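PDB 4IPA: putative curved DNA-binding protein from Chaetomium thermophilum var. thermophilum DSM 1495, which probably serves as the Arx1 factor of ribosome biogenesis, with a methionine-aminopeptidase-like fold, and may also bind DNA. Local coordinates for residues G113-I118 with G148-L153; A156-N161 with W365-F370. All coordinates share one frame; numbering follows the deposited sequence. Where two conformers were deposited one is given.

Helix 148-167 serves both contacts: interaction 1 ties its N-terminal part to the start of strand 115-124 and the turn leading into it, and interaction 2 packs the following turns against the loop that runs from strand 355-360 toward helix 379-386. The centres of the two contacts lie about 11 Å apart, and each is about 17 Å from the centre of the chain, on the same side. They meet through packing, Phe-370 CD1 lying 4.3 Å from Ala-151 O. Strand 127-136 is a further common neighbour, touched by Pro-115 and Gln-150 in interaction 1 and bonded through Asp-133 to Trp-365 in interaction 2. Both are structural contacts, one polar and partly buried, the other largely apolar and at the surface.

Interaction 1. Residues G113-I118 with G148-L153; sequences GEPIKI and GRQADL
Gln-150 sets the oxygen of its carboxamide against the CD-CG end of the Pro-115 ring, with Gln-150 OE1 3.7 Å from Pro-115 CD and slightly farther from CG. The nitrogen side does the bonding: Gln-150 NE2 donates to the carbonyl of Gly-113, 2.8 Å to Gly-113 O, with an N-H...O angle of 159°. That oxygen sits only 5° out of the amide plane, so the bond, with the proline beside the oxygen, probably helps to fix the rotation of the carboxamide. A first torsion of 179° carries the chain away from the backbone nitrogen, and a bend at the next bond turns the amide to the residues leading into the strand. The contact belongs to the pita-bread fold of the M24 family, where helix 148-167 follows the antiparallel strands 115-124 and 127-136; Val-136 of the latter also touches Gln-150. Within the strand, Lys-117 NZ curls back to Pro-115 O at 2.9 Å, from above the carbonyl plane. The same ammonium also bonds to the carbonyls of Pro-89, Ala-90 and Val-342. On the helix, Arg-149 NH1 forms a salt bridge with Asp-152 OD2 at 2.9 Å, meeting the carboxylate on its anti side and somewhat out of its plane.

Interaction 2. Residues A156-N161 with W365-F370; sequences ATYYAN and WDLSKF
Asp-366 OD1 is gripped twice by Ser-368, at 3.1 Å by its backbone N and at 2.7 Å by its OG, both from the same face of the carboxylate; the bond to N makes an Asx turn. Between these two residues, Leu-367 places its CD2 methyl over the ring of Tyr-158. Leu-367 CD2 stands 3.8 Å from the centroid of the Tyr-158 ring and 6° off its normal, a CH-pi contact centred on the face. The other methyl, Leu-367 CD1, reaches both tyrosine hydroxyl oxygens, 3.8 Å from Tyr-158 OH and 3.7 Å from Tyr-159 OH. Here helix 148-167 of the M24-family fold is covered by the loop after strand 355-360, distant in sequence but brought back over the helix. Tyr-158 swings out with CG opposite its backbone nitrogen (chi1 178°), where its side chain and that of Trp-365 run past each other in opposite directions; Tyr-158 CD2 comes 3.9 Å from Trp-365 CE3, at an oblique approach. The indole is anchored beyond the contact, where its NE1 bonds to Asp-133. Within the helix, Tyr-158 CD1 sits 3.7 Å above the plane of the Tyr-159 ring, over its centre.

Interaction 1. Residues G113-I118 with G148-L153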
loop_
_atom_site.group_PDB
_atom_site.type_symbol
_atom_site.label_atom_id
_atom_site.label_comp_id
_atom_site.label_asym_id
_atom_site.label_seq_id
_atom_site.Cartn_x
_atom_site.Cartn_y
_atom_site.Cartn_z
ATOM N N GLY A 113 -3.913 -21.549 -0.413
ATOM C CA GLY A 113 -3.241 -21.301 0.850
ATOM C C GLY A 113 -2.208 -20.184 0.825
ATOM O O GLY A 113 -1.663 -19.833 1.856
ATOM N N GLU A 114 -1.904 -19.635 -0.349
ATOM C CA GLU A 114 -0.868 -18.609 -0.418
ATOM C C GLU A 114 -1.378 -17.264 0.074
ATOM O O GLU A 114 -2.554 -16.957 -0.075
ATOM C CB GLU A 114 -0.341 -18.452 -1.836
ATOM C CG GLU A 114 0.706 -19.464 -2.198
ATOM C CD GLU A 114 1.441 -19.088 -3.473
ATOM O OE1 GLU A 114 2.295 -19.901 -3.917
ATOM O OE2 GLU A 114 1.167 -17.982 -4.018
ATOM N N PRO A 115 -0.487 -16.465 0.669
ATOM C CA PRO A 115 -0.835 -15.092 1.056
ATOM C C PRO A 115 -0.770 -14.161 -0.158
ATOM O O PRO A 115 0.293 -13.930 -0.713
ATOM C CB PRO A 115 0.226 -14.743 2.109
ATOM C CG PRO A 115 1.391 -15.603 1.761
ATOM C CD PRO A 115 0.851 -16.863 1.140
ATOM N N ILE A 116 -1.928 -13.652 -0.558
ATOM C CA ILE A 116 -2.082 -12.831 -1.751
ATOM C C ILE A 116 -2.267 -11.381 -1.335
ATOM O O ILE A 116 -3.149 -11.077 -0.520
ATOM C CB ILE A 116 -3.348 -13.260 -2.569
ATOM C CG1 ILE A 116 -3.298 -14.755 -2.923
ATOM C CG2 ILE A 116 -3.508 -12.406 -3.814
ATOM C CD1 ILE A 116 -2.017 -15.163 -3.619
ATOM N N LYS A 117 -1.444 -10.492 -1.888
ATOM C CA LYS A 117 -1.546 -9.063 -1.608
ATOM C C LYS A 117 -2.405 -8.415 -2.663
ATOM O O LYS A 117 -2.118 -8.509 -3.848
ATOM C CB LYS A 117 -0.173 -8.379 -1.583
ATOM C CG LYS A 117 0.588 -8.586 -0.312
ATOM C CD LYS A 117 0.950 -10.053 -0.140
ATOM C CE LYS A 117 1.968 -10.496 -1.190
ATOM N NZ LYS A 117 2.402 -11.913 -0.950
ATOM N N ILE A 118 -3.469 -7.770 -2.221
ATOM C CA ILE A 118 -4.340 -7.059 -3.126
ATOM C C ILE A 118 -4.241 -5.576 -2.799
ATOM O O ILE A 118 -4.617 -5.129 -1.712
ATOM C CB ILE A 118 -5.772 -7.568 -3.014
ATOM C CG1 ILE A 118 -5.786 -9.084 -3.248
ATOM C CG2 ILE A 118 -6.669 -6.857 -4.030
ATOM C CD1 ILE A 118 -6.596 -9.852 -2.244
ATOM N N GLY A 148 0.216 -22.432 12.002
ATOM C CA GLY A 148 1.627 -22.595 11.696
ATOM C C GLY A 148 2.362 -21.270 11.615
ATOM O O GLY A 148 1.974 -20.294 12.248
ATOM N N ARG A 149 3.423 -21.232 10.817
ATOM C CA ARG A 149 4.227 -20.022 10.709
ATOM C C ARG A 149 3.478 -18.985 9.876
ATOM O O ARG A 149 3.795 -17.793 9.924
ATOM C CB ARG A 149 5.589 -20.334 10.109
ATOM C CG ARG A 149 6.368 -21.353 10.914
ATOM C CD ARG A 149 7.069 -20.702 12.095
ATOM N NE ARG A 149 8.183 -19.872 11.640
ATOM C CZ ARG A 149 8.307 -18.582 11.915
ATOM N NH1 ARG A 149 7.385 -17.977 12.651
ATOM N NH2 ARG A 149 9.350 -17.902 11.463
ATOM N N GLN A 150 2.466 -19.439 9.136
ATOM C CA GLN A 150 1.640 -18.523 8.365
ATOM C C GLN A 150 0.826 -17.623 9.288
ATOM O O GLN A 150 0.606 -16.437 9.004
ATOM C CB GLN A 150 0.722 -19.283 7.413
ATOM C CG GLN A 150 -0.167 -18.361 6.619
ATOM C CD GLN A 150 -0.057 -18.583 5.122
ATOM O OE1 GLN A 150 1.013 -18.384 4.525
ATOM N NE2 GLN A 150 -1.168 -19.000 4.500
ATOM N N ALA A 151 0.388 -18.188 10.406
ATOM C CA ALA A 151 -0.282 -17.396 11.428
ATOM C C ALA A 151 0.686 -16.362 12.016
ATOM O O ALA A 151 0.299 -15.214 12.272
ATOM C CB ALA A 151 -0.866 -18.298 12.521
ATOM N N ASP A 152 1.945 -16.757 12.208
ATOM C CA ASP A 152 2.950 -15.839 12.735
ATOM C C ASP A 152 3.199 -14.656 11.791
ATOM O O ASP A 152 3.314 -13.517 12.236
ATOM C CB ASP A 152 4.274 -16.561 12.980
ATOM C CG ASP A 152 4.195 -17.577 14.114
ATOM O OD1 ASP A 152 3.342 -17.401 15.015
ATOM O OD2 ASP A 152 4.994 -18.544 14.099
ATOM N N LEU A 153 3.308 -14.958 10.495
ATOM C CA LEU A 153 3.536 -13.961 9.459
ATOM C C LEU A 153 2.435 -12.893 9.465
ATOM O O LEU A 153 2.716 -11.696 9.458
ATOM C CB LEU A 153 3.591 -14.639 8.087
ATOM C CG LEU A 153 3.690 -13.693 6.883
ATOM C CD1 LEU A 153 4.990 -12.898 6.960
ATOM C CD2 LEU A 153 3.588 -14.433 5.533
#

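Interaction 2. Residues A156-N161 with W365-F370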
loop_
_atom_site.group_PDB
_atom_site.type_symbol
_atom_site.label_atom_id
_atom_site.label_comp_id
_atom_site.label_asym_id
_atom_site.label_seq_id
_atom_site.Cartn_x
_atom_site.Cartn_y
_atom_site.Cartn_z
ATOM N N ALA A 156 2.446 -10.779 12.846
ATOM C CA ALA A 156 3.548 -9.827 12.845
ATOM C C ALA A 156 3.138 -8.596 12.041
ATOM O O ALA A 156 3.378 -7.459 12.444
ATOM C CB ALA A 156 4.793 -10.450 12.247
ATOM N N THR A 157 2.513 -8.831 10.896
ATOM C CA THR A 157 2.152 -7.737 10.011
ATOM C C THR A 157 1.043 -6.899 10.639
ATOM O O THR A 157 1.089 -5.677 10.619
ATOM C CB THR A 157 1.706 -8.248 8.643
ATOM O OG1 THR A 157 2.686 -9.163 8.131
ATOM C CG2 THR A 157 1.562 -7.082 7.681
ATOM N N TYR A 158 0.050 -7.577 11.204
ATOM C CA TYR A 158 -1.035 -6.915 11.899
ATOM C C TYR A 158 -0.501 -6.013 13.015
ATOM O O TYR A 158 -0.856 -4.832 13.092
ATOM C CB TYR A 158 -2.011 -7.956 12.474
ATOM C CG TYR A 158 -3.168 -7.374 13.258
ATOM C CD1 TYR A 158 -3.062 -7.132 14.626
ATOM C CD2 TYR A 158 -4.367 -7.063 12.633
ATOM C CE1 TYR A 158 -4.125 -6.611 15.342
ATOM C CE2 TYR A 158 -5.434 -6.529 13.344
ATOM C CZ TYR A 158 -5.308 -6.305 14.693
ATOM O OH TYR A 158 -6.376 -5.776 15.390
ATOM N N TYR A 159 0.335 -6.563 13.893
ATOM C CA TYR A 159 0.803 -5.783 15.036
ATOM C C TYR A 159 1.819 -4.742 14.643
ATOM O O TYR A 159 1.873 -3.675 15.243
ATOM C CB TYR A 159 1.297 -6.664 16.193
ATOM C CG TYR A 159 0.143 -7.250 16.958
ATOM C CD1 TYR A 159 -0.714 -6.431 17.685
ATOM C CD2 TYR A 159 -0.130 -8.611 16.915
ATOM C CE1 TYR A 159 -1.795 -6.963 18.379
ATOM C CE2 TYR A 159 -1.210 -9.153 17.605
ATOM C CZ TYR A 159 -2.039 -8.326 18.331
ATOM O OH TYR A 159 -3.118 -8.858 19.017
ATOM N N ALA A 160 2.615 -5.035 13.622
ATOM C CA ALA A 160 3.513 -4.018 13.110
ATOM C C ALA A 160 2.680 -2.794 12.696
ATOM O O ALA A 160 3.050 -1.646 12.977
ATOM C CB ALA A 160 4.307 -4.566 11.937
ATOM N N ASN A 161 1.544 -3.049 12.048
ATOM C CA ASN A 161 0.669 -1.983 11.568
ATOM C C ASN A 161 0.044 -1.179 12.718
ATOM O O ASN A 161 0.033 0.057 12.694
ATOM C CB ASN A 161 -0.414 -2.546 10.646
ATOM C CG ASN A 161 -1.181 -1.464 9.915
ATOM O OD1 ASN A 161 -0.588 -0.536 9.371
ATOM N ND2 ASN A 161 -2.515 -1.568 9.911
ATOM N N TRP A 365 -8.977 -7.607 10.647
ATOM C CA TRP A 365 -8.803 -9.046 10.710
ATOM C C TRP A 365 -9.399 -9.612 11.989
ATOM O O TRP A 365 -9.221 -9.055 13.072
ATOM C CB TRP A 365 -7.325 -9.418 10.646
ATOM C CG TRP A 365 -6.707 -9.190 9.312
ATOM C CD1 TRP A 365 -7.346 -8.840 8.152
ATOM C CD2 TRP A 365 -5.314 -9.288 8.992
ATOM N NE1 TRP A 365 -6.430 -8.715 7.135
ATOM C CE2 TRP A 365 -5.177 -8.988 7.624
ATOM C CE3 TRP A 365 -4.173 -9.596 9.730
ATOM C CZ2 TRP A 365 -3.937 -8.991 6.977
ATOM C CZ3 TRP A 365 -2.946 -9.596 9.089
ATOM C CH2 TRP A 365 -2.838 -9.291 7.728
ATOM N N ASP A 366 -10.105 -10.723 11.852
ATOM C CA ASP A 366 -10.593 -11.453 13.007
ATOM C C ASP A 366 -9.412 -12.215 13.603
ATOM O O ASP A 366 -8.949 -13.208 13.030
ATOM C CB ASP A 366 -11.692 -12.415 12.571
ATOM C CG ASP A 366 -12.197 -13.281 13.704
ATOM O OD1 ASP A 366 -11.906 -12.972 14.882
ATOM O OD2 ASP A 366 -12.883 -14.277 13.403
ATOM N N LEU A 367 -8.915 -11.737 14.741
ATOM C CA LEU A 367 -7.737 -12.317 15.364
ATOM C C LEU A 367 -8.021 -13.702 15.912
ATOM O O LEU A 367 -7.095 -14.479 16.126
ATOM C CB LEU A 367 -7.203 -11.416 16.475
ATOM C CG LEU A 367 -6.698 -10.052 16.017
ATOM C CD1 LEU A 367 -6.354 -9.161 17.207
ATOM C CD2 LEU A 367 -5.496 -10.197 15.083
ATOM N N SER A 368 -9.296 -14.016 16.137
ATOM C CA SER A 368 -9.649 -15.326 16.676
ATOM C C SER A 368 -9.257 -16.457 15.727
ATOM O O SER A 368 -9.125 -17.601 16.159
ATOM C CB SER A 368 -11.141 -15.419 17.010
ATOM O OG SER A 368 -11.936 -15.462 15.841
ATOM N N LYS A 369 -9.060 -16.131 14.448
ATOM C CA LYS A 369 -8.773 -17.133 13.416
ATOM C C LYS A 369 -7.291 -17.548 13.341
ATOM O O LYS A 369 -6.950 -18.507 12.635
ATOM C CB LYS A 369 -9.247 -16.641 12.038
ATOM C CG LYS A 369 -10.735 -16.888 11.716
ATOM C CD LYS A 369 -11.329 -15.771 10.811
ATOM C CE LYS A 369 -11.395 -16.109 9.296
ATOM N NZ LYS A 369 -10.098 -16.029 8.523
ATOM N N PHE A 370 -6.426 -16.829 14.056
ATOM C CA PHE A 370 -4.982 -17.078 14.019
ATOM C C PHE A 370 -4.555 -17.990 15.172
ATOM O O PHE A 370 -4.897 -17.732 16.331
ATOM C CB PHE A 370 -4.192 -15.758 14.063
ATOM C CG PHE A 370 -4.466 -14.857 12.903
ATOM C CD1 PHE A 370 -3.954 -15.147 11.653
ATOM C CD2 PHE A 370 -5.257 -13.732 13.052
ATOM C CE1 PHE A 370 -4.228 -14.328 10.558
ATOM C CE2 PHE A 370 -5.525 -12.902 11.972
ATOM C CZ PHE A 370 -5.012 -13.207 10.716
#